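Local atomic coordinates of 401aa long hypothetical glucose-1-phosphate thymidylyltransferase (Sulfolobus tokodaii, PDB entry 2GGO), a protein that serves as a bifunctional enzyme in UDP-N-acetylglucosamine and UDP-N-acetylgalactosamine synthesis, probably transferring nucleotidyl groups to sugar 1-phosphates in its N-terminal part. Residues A[3-8]-A[49-54]; A[120-125]-A[154-159]; A[211-216]-A[346-351]; A[298-303]-A[310-315]. One frame throughout, in Å; residues are numbered along the deposited sequence.

Interaction 1: A[3-8]-A[49-54]; sequences AFILAA and ITVIVS
F4 and T50 lie side by side on two adjacent parallel strands, 2-6 and 48-53, of the Rossmann-like nucleotidyltransferase fold. Helix 33-43 comes between them in the chain, in a beta-alpha-beta arrangement, and packs on A3, I5 and I49. The backbone ladder alternates in direction: I5 N donates to T50 O at 2.8 Å, and I52 N to I5 O at 3.0 Å. F4 has CG anti to its carbonyl carbon (chi1 -67°), which brings CD1 of the ring 3.8 Å from T50 CB. I52 CD1 meets the same F4 CD1 obliquely, also at 3.8 Å. I52 is off a staggered position (chi2 137°), and its CD1 presses tightly on L6 CD2 at 3.4 Å. If an alanine stood at F4, T50 CB and I52 CD1 would probably be left facing a gap. On the other face, the I5 and I49 side chains cross, with I5 CD1 against I49 CG2, and V51 CG1 touches A7 CB. Past the strand end, A8 probably helps bind a nucleoside triphosphate and touches Q73, another likely ligand contact. There a water donates to A7 O at 2.6 Å and accepts from S54 N at 3.1 Å.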
# COMPACT_ATOMS: atom_id res chain seq x y z
N ALA A 3 5.28 -20.53 -3.11
CA ALA A 3 5.22 -19.22 -2.48
C ALA A 3 3.86 -19.06 -1.81
O ALA A 3 2.85 -19.54 -2.32
CB ALA A 3 5.44 -18.13 -3.50
N PHE A 4 3.85 -18.44 -0.63
CA PHE A 4 2.61 -18.09 0.07
C PHE A 4 2.66 -16.62 0.33
O PHE A 4 3.61 -16.14 0.94
CB PHE A 4 2.44 -18.86 1.39
CG PHE A 4 2.21 -20.34 1.19
CD1 PHE A 4 0.92 -20.89 1.22
CD2 PHE A 4 3.29 -21.20 0.92
CE1 PHE A 4 0.71 -22.27 1.01
CE2 PHE A 4 3.09 -22.58 0.69
CZ PHE A 4 1.81 -23.12 0.73
N ILE A 5 1.64 -15.91 -0.16
CA ILE A 5 1.45 -14.48 0.14
C ILE A 5 0.40 -14.36 1.24
O ILE A 5 -0.71 -14.84 1.09
CB ILE A 5 1.01 -13.68 -1.09
CG1 ILE A 5 2.07 -13.81 -2.18
CG2 ILE A 5 0.83 -12.16 -0.73
CD1 ILE A 5 1.56 -13.52 -3.57
N LEU A 6 0.79 -13.77 2.37
CA LEU A 6 -0.11 -13.62 3.50
C LEU A 6 -0.81 -12.25 3.34
O LEU A 6 -0.21 -11.18 3.54
CB LEU A 6 0.65 -13.74 4.81
CG LEU A 6 1.58 -14.97 4.98
CD1 LEU A 6 2.27 -15.03 6.34
CD2 LEU A 6 0.83 -16.20 4.73
N ALA A 7 -2.08 -12.34 2.93
CA ALA A 7 -2.93 -11.20 2.60
C ALA A 7 -4.26 -11.26 3.37
O ALA A 7 -5.32 -10.98 2.82
CB ALA A 7 -3.19 -11.18 1.12
N ALA A 8 -4.18 -11.63 4.64
CA ALA A 8 -5.41 -11.94 5.42
C ALA A 8 -5.92 -10.94 6.46
O ALA A 8 -7.06 -11.09 6.91
CB ALA A 8 -5.31 -13.31 6.04
N ILE A 49 1.89 -20.27 -6.63
CA ILE A 49 1.67 -19.17 -5.68
C ILE A 49 0.30 -19.33 -5.06
O ILE A 49 -0.65 -19.54 -5.76
CB ILE A 49 1.84 -17.78 -6.34
CG1 ILE A 49 3.17 -17.72 -7.10
CG2 ILE A 49 1.69 -16.68 -5.27
CD1 ILE A 49 3.30 -16.64 -8.23
N THR A 50 0.25 -19.21 -3.75
CA THR A 50 -0.97 -19.29 -3.00
C THR A 50 -1.14 -18.02 -2.16
O THR A 50 -0.20 -17.59 -1.45
CB THR A 50 -0.91 -20.47 -2.03
OG1 THR A 50 -0.72 -21.66 -2.78
CG2 THR A 50 -2.22 -20.59 -1.24
N VAL A 51 -2.34 -17.44 -2.21
CA VAL A 51 -2.67 -16.35 -1.27
C VAL A 51 -3.54 -16.82 -0.10
O VAL A 51 -4.60 -17.37 -0.30
CB VAL A 51 -3.37 -15.17 -1.99
CG1 VAL A 51 -3.26 -13.92 -1.15
CG2 VAL A 51 -2.74 -14.95 -3.33
N ILE A 52 -3.08 -16.61 1.12
CA ILE A 52 -3.96 -16.81 2.27
C ILE A 52 -4.72 -15.50 2.52
O ILE A 52 -4.14 -14.42 2.66
CB ILE A 52 -3.17 -17.26 3.50
CG1 ILE A 52 -2.53 -18.62 3.18
CG2 ILE A 52 -4.09 -17.37 4.74
CD1 ILE A 52 -1.09 -18.76 3.63
N VAL A 53 -6.03 -15.61 2.50
CA VAL A 53 -6.92 -14.47 2.57
C VAL A 53 -7.96 -14.70 3.68
O VAL A 53 -7.99 -15.76 4.31
CB VAL A 53 -7.60 -14.22 1.19
CG1 VAL A 53 -6.57 -14.16 0.11
CG2 VAL A 53 -8.65 -15.28 0.84
N SER A 54 -8.80 -13.70 3.95
CA SER A 54 -9.91 -13.91 4.85
C SER A 54 -11.10 -14.38 4.03
O SER A 54 -11.17 -14.12 2.82
CB SER A 54 -10.21 -12.63 5.61
OG SER A 54 -10.65 -11.62 4.72
O HOH W 1 1.88 -22.30 -2.89
O HOH W 2 -7.91 -10.92 2.96

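Interaction 2: A[120-125]-A[154-159]; sequences IGVKVS and NLINAG
V122 and I156 form the hydrogen-bonded pair of an antiparallel ladder. The strands are strongly twisted, with 132° between their directions and axes 4.5 Å apart. I156 N donates to V122 O at 2.9 Å in a nearly straight bond (175°), and V122 N returns one to I156 O. A158 N to I120 O and V124 N to N154 O extend the ladder at its two ends. On one face V122 and I156 point the same way. V122 has CG1 between its backbone N and carbonyl carbon (chi1 58°), and this methyl meets both I156 CD1 and A158 CB at 3.7 Å. V124 crosses I156 at about a right angle, with CG2 pressed to I156 CG2 at 3.5 Å. On the other face L155 CD2 rests on K123 CG. N157, which probably helps bind N-acetyl-alpha-D-glucosamine 1-phosphate, makes an Asx turn: its OD1 accepts from G159 N at 2.9 Å, from above the amide plane. N157 ND2 bonds to Y161 OH. Strand 155-164 lies between strands 92-97 and 117-123, with 197-201 beyond the latter. Helix 106-111 packs on I120, and W206 of strand 206-208 on V122 and I156.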
# COMPACT_ATOMS: atom_id res chain seq x y z
N ILE A 120 14.97 -12.38 5.14
CA ILE A 120 15.49 -11.11 4.61
C ILE A 120 15.35 -10.02 5.66
O ILE A 120 14.37 -9.96 6.39
CB ILE A 120 14.90 -10.76 3.23
CG1 ILE A 120 15.41 -11.79 2.21
CG2 ILE A 120 15.32 -9.35 2.79
CD1 ILE A 120 14.73 -11.79 0.87
N GLY A 121 16.39 -9.20 5.76
CA GLY A 121 16.43 -8.08 6.67
C GLY A 121 16.80 -6.83 5.91
O GLY A 121 17.63 -6.86 4.99
N VAL A 122 16.16 -5.74 6.29
CA VAL A 122 16.34 -4.48 5.60
C VAL A 122 16.70 -3.43 6.66
O VAL A 122 16.23 -3.50 7.80
CB VAL A 122 15.05 -4.09 4.78
CG1 VAL A 122 13.81 -4.01 5.66
CG2 VAL A 122 15.25 -2.80 3.99
N LYS A 123 17.57 -2.50 6.28
CA LYS A 123 17.93 -1.41 7.18
C LYS A 123 16.99 -0.20 7.04
O LYS A 123 16.95 0.48 6.00
CB LYS A 123 19.41 -1.04 7.04
CG LYS A 123 20.39 -2.09 7.60
CD LYS A 123 21.78 -1.47 7.72
CE LYS A 123 22.88 -2.42 7.27
NZ LYS A 123 23.79 -1.73 6.27
N VAL A 124 16.22 0.03 8.12
CA VAL A 124 15.33 1.19 8.26
C VAL A 124 15.89 2.19 9.28
O VAL A 124 16.46 1.78 10.31
CB VAL A 124 13.87 0.82 8.67
CG1 VAL A 124 13.22 -0.05 7.61
CG2 VAL A 124 13.80 0.17 10.04
N SER A 125 15.72 3.48 8.99
CA SER A 125 16.19 4.55 9.88
C SER A 125 15.14 4.92 10.93
O SER A 125 14.96 6.09 11.24
CB SER A 125 16.60 5.78 9.07
OG SER A 125 15.49 6.28 8.35
N ASN A 154 19.73 -1.51 13.31
CA ASN A 154 19.03 -0.95 12.15
C ASN A 154 18.38 -2.02 11.26
O ASN A 154 17.47 -1.71 10.49
CB ASN A 154 20.00 -0.13 11.31
CG ASN A 154 20.15 1.27 11.82
OD1 ASN A 154 19.24 2.10 11.68
ND2 ASN A 154 21.29 1.55 12.44
N LEU A 155 18.87 -3.25 11.37
CA LEU A 155 18.30 -4.41 10.68
C LEU A 155 16.95 -4.80 11.24
O LEU A 155 16.84 -5.21 12.39
CB LEU A 155 19.23 -5.62 10.76
CG LEU A 155 20.01 -6.13 9.54
CD1 LEU A 155 20.04 -7.64 9.64
CD2 LEU A 155 19.44 -5.71 8.19
N ILE A 156 15.93 -4.70 10.40
CA ILE A 156 14.59 -5.15 10.78
C ILE A 156 14.14 -6.37 9.94
O ILE A 156 14.70 -6.65 8.88
CB ILE A 156 13.55 -3.96 10.77
CG1 ILE A 156 13.36 -3.38 9.37
CG2 ILE A 156 13.97 -2.84 11.76
CD1 ILE A 156 11.99 -3.59 8.82
N ASN A 157 13.14 -7.09 10.44
CA ASN A 157 12.52 -8.16 9.69
C ASN A 157 11.78 -7.62 8.45
O ASN A 157 10.73 -7.00 8.58
CB ASN A 157 11.56 -8.94 10.59
CG ASN A 157 10.86 -10.09 9.87
OD1 ASN A 157 11.19 -10.44 8.74
ND2 ASN A 157 9.88 -10.68 10.53
N ALA A 158 12.34 -7.86 7.25
CA ALA A 158 11.74 -7.41 5.98
C ALA A 158 10.47 -8.19 5.57
O ALA A 158 9.84 -7.84 4.57
CB ALA A 158 12.75 -7.46 4.87
N GLY A 159 10.09 -9.22 6.34
CA GLY A 159 8.91 -10.06 6.08
C GLY A 159 8.91 -10.92 4.82
O GLY A 159 7.83 -11.23 4.29
O HOH W 3 12.44 -11.56 6.56

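Interaction 3: A[211-216]-A[346-351]; sequences KPWNII and KRISSG
W213 and S350 make the close half of this contact. The backbone of S350 lies over the indole. Its CA sits 3.7 Å from the centroid of the six-membered ring and 19° off the normal, a CH-pi contact, with CB nearby over the same face. S350 O is over this face too, 3.4 Å from W213 NE1 but at too poor an angle to bond. K211 CB lies over the opposite face, 3.7 Å above the plane, and so the ring is sandwiched. I348 CD1 reaches the ring edge in plane, 3.7 Å from W213 CH2. The same methyl is jammed against K211 CD at 3.3 Å. W213 holds CG between its backbone N and carbonyl carbon (chi1 55°), which turns the ring outward from the helix onto the strand. The contact is a domain junction. W213 is in the first turn of helix 212-225, in the nucleotidyltransferase part. I348 is on strand 346-349, which pairs with 340-343 in an antiparallel hairpin that is an excursion from the coils of the C-terminal beta-helix. V341 and F358 also touch the ring. An alanine in place of W213 would probably leave S350 CA and I348 CD1 without their platform, and part the hairpin from the helix. The looser side is at the strand end, where K211 and I348 are partly exposed. S349 touches the ring only marginally and turns its CB away. Its OG accepts from G351 N at 2.7 Å in an ST turn and bonds to E338.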
# COMPACT_ATOMS: atom_id res chain seq x y z
N LYS A 211 0.25 2.38 6.51
CA LYS A 211 -0.53 3.57 6.88
C LYS A 211 -0.90 4.32 5.62
O LYS A 211 -0.21 4.19 4.59
CB LYS A 211 0.24 4.38 7.95
CG LYS A 211 0.27 3.63 9.32
CD LYS A 211 0.98 4.38 10.42
CE LYS A 211 2.50 4.38 10.20
NZ LYS A 211 3.23 3.67 11.30
N PRO A 212 -2.06 5.04 5.61
CA PRO A 212 -2.60 5.47 4.31
C PRO A 212 -1.66 6.38 3.54
O PRO A 212 -1.56 6.26 2.31
CB PRO A 212 -3.94 6.16 4.65
CG PRO A 212 -4.25 5.72 6.02
CD PRO A 212 -2.92 5.48 6.72
N TRP A 213 -0.90 7.20 4.23
CA TRP A 213 0.06 8.00 3.51
C TRP A 213 1.14 7.22 2.80
O TRP A 213 1.70 7.75 1.85
CB TRP A 213 0.66 9.11 4.35
CG TRP A 213 1.25 8.66 5.57
CD1 TRP A 213 2.55 8.35 5.74
CD2 TRP A 213 0.61 8.45 6.86
NE1 TRP A 213 2.77 7.91 7.04
CE2 TRP A 213 1.60 8.01 7.75
CE3 TRP A 213 -0.70 8.60 7.33
CZ2 TRP A 213 1.33 7.72 9.08
CZ3 TRP A 213 -0.97 8.31 8.66
CH2 TRP A 213 0.04 7.88 9.52
N ASN A 214 1.43 5.98 3.22
CA ASN A 214 2.40 5.12 2.50
C ASN A 214 1.96 4.78 1.11
O ASN A 214 2.79 4.51 0.28
CB ASN A 214 2.78 3.84 3.22
CG ASN A 214 3.33 4.08 4.63
OD1 ASN A 214 4.17 4.96 4.88
ND2 ASN A 214 2.89 3.26 5.56
N ILE A 215 0.67 4.84 0.81
CA ILE A 215 0.23 4.75 -0.59
C ILE A 215 0.84 5.87 -1.46
O ILE A 215 1.19 5.66 -2.64
CB ILE A 215 -1.32 4.74 -0.68
CG1 ILE A 215 -1.91 3.70 0.27
CG2 ILE A 215 -1.78 4.58 -2.14
CD1 ILE A 215 -3.43 3.41 0.06
N ILE A 216 0.97 7.06 -0.87
CA ILE A 216 1.69 8.16 -1.54
C ILE A 216 3.20 7.82 -1.65
O ILE A 216 3.76 7.83 -2.70
CB ILE A 216 1.45 9.56 -0.89
CG1 ILE A 216 -0.07 9.84 -0.80
CG2 ILE A 216 2.00 10.58 -1.83
CD1 ILE A 216 -0.54 10.95 0.25
N LYS A 346 -6.32 5.35 17.13
CA LYS A 346 -5.27 6.16 17.76
C LYS A 346 -4.87 7.36 16.90
O LYS A 346 -4.72 7.21 15.70
CB LYS A 346 -4.04 5.31 18.06
CG LYS A 346 -4.20 4.44 19.32
CD LYS A 346 -2.86 3.83 19.71
CE LYS A 346 -1.92 4.91 20.26
NZ LYS A 346 -0.51 4.76 19.73
N ARG A 347 -4.69 8.53 17.51
CA ARG A 347 -4.23 9.73 16.79
C ARG A 347 -2.75 9.65 16.53
O ARG A 347 -1.97 9.87 17.42
CB ARG A 347 -4.35 10.98 17.65
CG ARG A 347 -5.71 11.47 17.95
CD ARG A 347 -6.29 12.16 16.75
NE ARG A 347 -5.67 13.43 16.38
CZ ARG A 347 -5.96 14.07 15.26
NH1 ARG A 347 -6.85 13.55 14.40
NH2 ARG A 347 -5.37 15.22 14.98
N ILE A 348 -2.31 9.40 15.32
CA ILE A 348 -0.89 9.29 15.17
C ILE A 348 -0.38 10.27 14.15
O ILE A 348 -1.12 10.67 13.26
CB ILE A 348 -0.46 7.85 14.81
CG1 ILE A 348 -0.90 7.48 13.40
CG2 ILE A 348 -1.04 6.81 15.84
CD1 ILE A 348 -0.19 6.30 12.88
N SER A 349 0.89 10.65 14.27
CA SER A 349 1.44 11.58 13.37
C SER A 349 1.85 10.92 12.13
O SER A 349 2.43 9.86 12.16
CB SER A 349 2.68 12.26 13.88
OG SER A 349 3.36 12.82 12.74
N SER A 350 1.64 11.62 11.03
CA SER A 350 1.95 11.09 9.76
C SER A 350 3.40 11.32 9.42
O SER A 350 3.91 10.79 8.44
CB SER A 350 1.10 11.82 8.73
OG SER A 350 1.57 13.14 8.62
N GLY A 351 4.05 12.18 10.20
CA GLY A 351 5.39 12.62 9.83
C GLY A 351 5.40 13.69 8.76
O GLY A 351 6.47 14.14 8.36

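Interaction 4: A[298-303]-A[310-315]; sequences SVIMEG and SYVGDS
S298 and S315 meet at a corner of the C-terminal left-handed parallel beta-helix, where one coil ends and the next begins. Their strands, 298-300 and 311-313, belong to different sheets of the prism and run at 116° to each other. S315 uses both its backbone groups. S315 O accepts from V299 N at 3.1 Å, in the carbonyl plane. S315 N donates to S298 OG at 3.2 Å, in a weak but almost straight bond (173°). S298 OG also gives a hydrogen bond to K296 O, and so it works as donor and acceptor at once. Its place follows from chi1 -37°, with OG anti to the carbonyl carbon and beside the backbone N. D314 N lies 3.3 Å from the same OG of S298, but the angle is poor. S315 OG faces G313 O at a doubtfully short distance. D314 is buried and has positive phi. Its OD2 takes N331 ND2 and the charge of K296, while OD1 pairs with R352. Apolar atoms fill the inner side. V312 CG1 lies 3.8 Å from S298 OG and 4.4 Å from I300 CD1. The chemistry therefore implies a corner closed by polar groups rather than by packing alone. The hydroxyl of S298 links the two turns, though its bond to S315 N is weak. The buried carboxylate of D314 probably stays ionised, since it is flanked by K296 and R352.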
# COMPACT_ATOMS: atom_id res chain seq x y z
N SER A 298 -0.72 13.43 -5.25
CA SER A 298 -1.85 12.60 -4.79
C SER A 298 -2.05 11.44 -5.72
O SER A 298 -1.65 11.48 -6.86
CB SER A 298 -3.16 13.41 -4.77
OG SER A 298 -2.88 14.72 -4.35
N VAL A 299 -2.75 10.45 -5.21
CA VAL A 299 -3.06 9.24 -5.90
C VAL A 299 -4.56 9.26 -6.00
O VAL A 299 -5.27 9.33 -4.98
CB VAL A 299 -2.59 8.01 -5.09
CG1 VAL A 299 -2.81 6.74 -5.88
CG2 VAL A 299 -1.07 8.20 -4.73
N ILE A 300 -5.04 9.22 -7.21
CA ILE A 300 -6.49 9.28 -7.44
C ILE A 300 -6.78 8.02 -8.27
O ILE A 300 -6.30 7.85 -9.36
CB ILE A 300 -6.88 10.59 -8.19
CG1 ILE A 300 -6.53 11.85 -7.34
CG2 ILE A 300 -8.34 10.66 -8.50
CD1 ILE A 300 -6.62 13.20 -8.15
N MET A 301 -7.54 7.11 -7.66
CA MET A 301 -7.79 5.79 -8.20
C MET A 301 -8.85 5.75 -9.28
O MET A 301 -9.38 6.79 -9.74
CB MET A 301 -8.05 4.81 -7.04
CG MET A 301 -6.87 4.70 -6.05
SD MET A 301 -7.12 3.72 -4.56
CE MET A 301 -5.57 4.08 -3.75
N GLU A 302 -9.17 4.53 -9.69
CA GLU A 302 -9.85 4.23 -10.96
C GLU A 302 -11.18 4.96 -11.16
O GLU A 302 -12.07 4.81 -10.34
CB GLU A 302 -10.17 2.71 -11.01
CG GLU A 302 -8.97 1.78 -10.91
CD GLU A 302 -8.59 1.36 -9.48
OE1 GLU A 302 -9.02 2.00 -8.52
OE2 GLU A 302 -7.83 0.37 -9.33
N GLY A 303 -11.34 5.63 -12.30
CA GLY A 303 -12.60 6.25 -12.65
C GLY A 303 -13.07 7.39 -11.74
O GLY A 303 -14.20 7.81 -11.83
N SER A 310 -11.41 22.87 -8.17
CA SER A 310 -10.92 22.02 -7.12
C SER A 310 -9.39 22.00 -6.99
O SER A 310 -8.61 22.12 -8.01
CB SER A 310 -11.56 20.64 -7.29
OG SER A 310 -12.84 20.64 -6.60
N TYR A 311 -8.91 21.92 -5.75
CA TYR A 311 -7.52 21.71 -5.49
C TYR A 311 -7.42 20.38 -4.72
O TYR A 311 -8.06 20.24 -3.68
CB TYR A 311 -6.99 22.87 -4.57
CG TYR A 311 -5.53 22.64 -4.20
CD1 TYR A 311 -4.59 22.44 -5.16
CD2 TYR A 311 -5.19 22.43 -2.91
CE1 TYR A 311 -3.29 22.10 -4.80
CE2 TYR A 311 -3.95 22.16 -2.53
CZ TYR A 311 -2.98 22.01 -3.46
OH TYR A 311 -1.70 21.69 -3.04
N VAL A 312 -6.59 19.43 -5.17
CA VAL A 312 -6.30 18.18 -4.41
C VAL A 312 -4.81 18.15 -4.18
O VAL A 312 -4.06 18.05 -5.13
CB VAL A 312 -6.74 16.89 -5.21
CG1 VAL A 312 -6.57 15.60 -4.46
CG2 VAL A 312 -8.24 17.00 -5.57
N GLY A 313 -4.35 18.21 -2.95
CA GLY A 313 -2.91 18.28 -2.69
C GLY A 313 -2.66 17.22 -1.65
O GLY A 313 -3.56 16.93 -0.88
N ASP A 314 -1.58 16.43 -1.81
CA ASP A 314 -1.15 15.43 -0.82
C ASP A 314 -2.19 14.47 -0.33
O ASP A 314 -2.22 14.12 0.87
CB ASP A 314 -0.63 16.14 0.36
CG ASP A 314 0.50 17.11 -0.01
OD1 ASP A 314 1.59 16.55 -0.29
OD2 ASP A 314 0.28 18.39 -0.06
N SER A 315 -3.02 14.01 -1.20
CA SER A 315 -4.14 13.16 -0.80
C SER A 315 -4.19 11.81 -1.47
O SER A 315 -3.49 11.59 -2.46
CB SER A 315 -5.42 13.90 -1.11
OG SER A 315 -5.28 15.28 -0.65

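Overall arrangement
The four contacts follow the chain from one domain to the other, though interaction 4 falls between the two segments of interaction 3. Interactions 1 and 2 share the seven-stranded mixed sheet of the nucleotidyltransferase domain. Their centres are 22 Å apart, with strand 92-97 between strands 2-6 and 155-164. Interaction 1 carries a likely nucleotide-binding residue, interaction 2 a likely sugar-phosphate-binding one. Interaction 4 lies in the beta-helix, about 30 Å from both, centre to centre. Interaction 3 bridges the domains: its helix 212-225 touches interaction 4 through I216 CD1 and D314 O, 3.6 Å apart. Helix 212-225 thus touches both the hairpin and the beta-helix, and joins the nucleotidyltransferase domain to the C-terminal part.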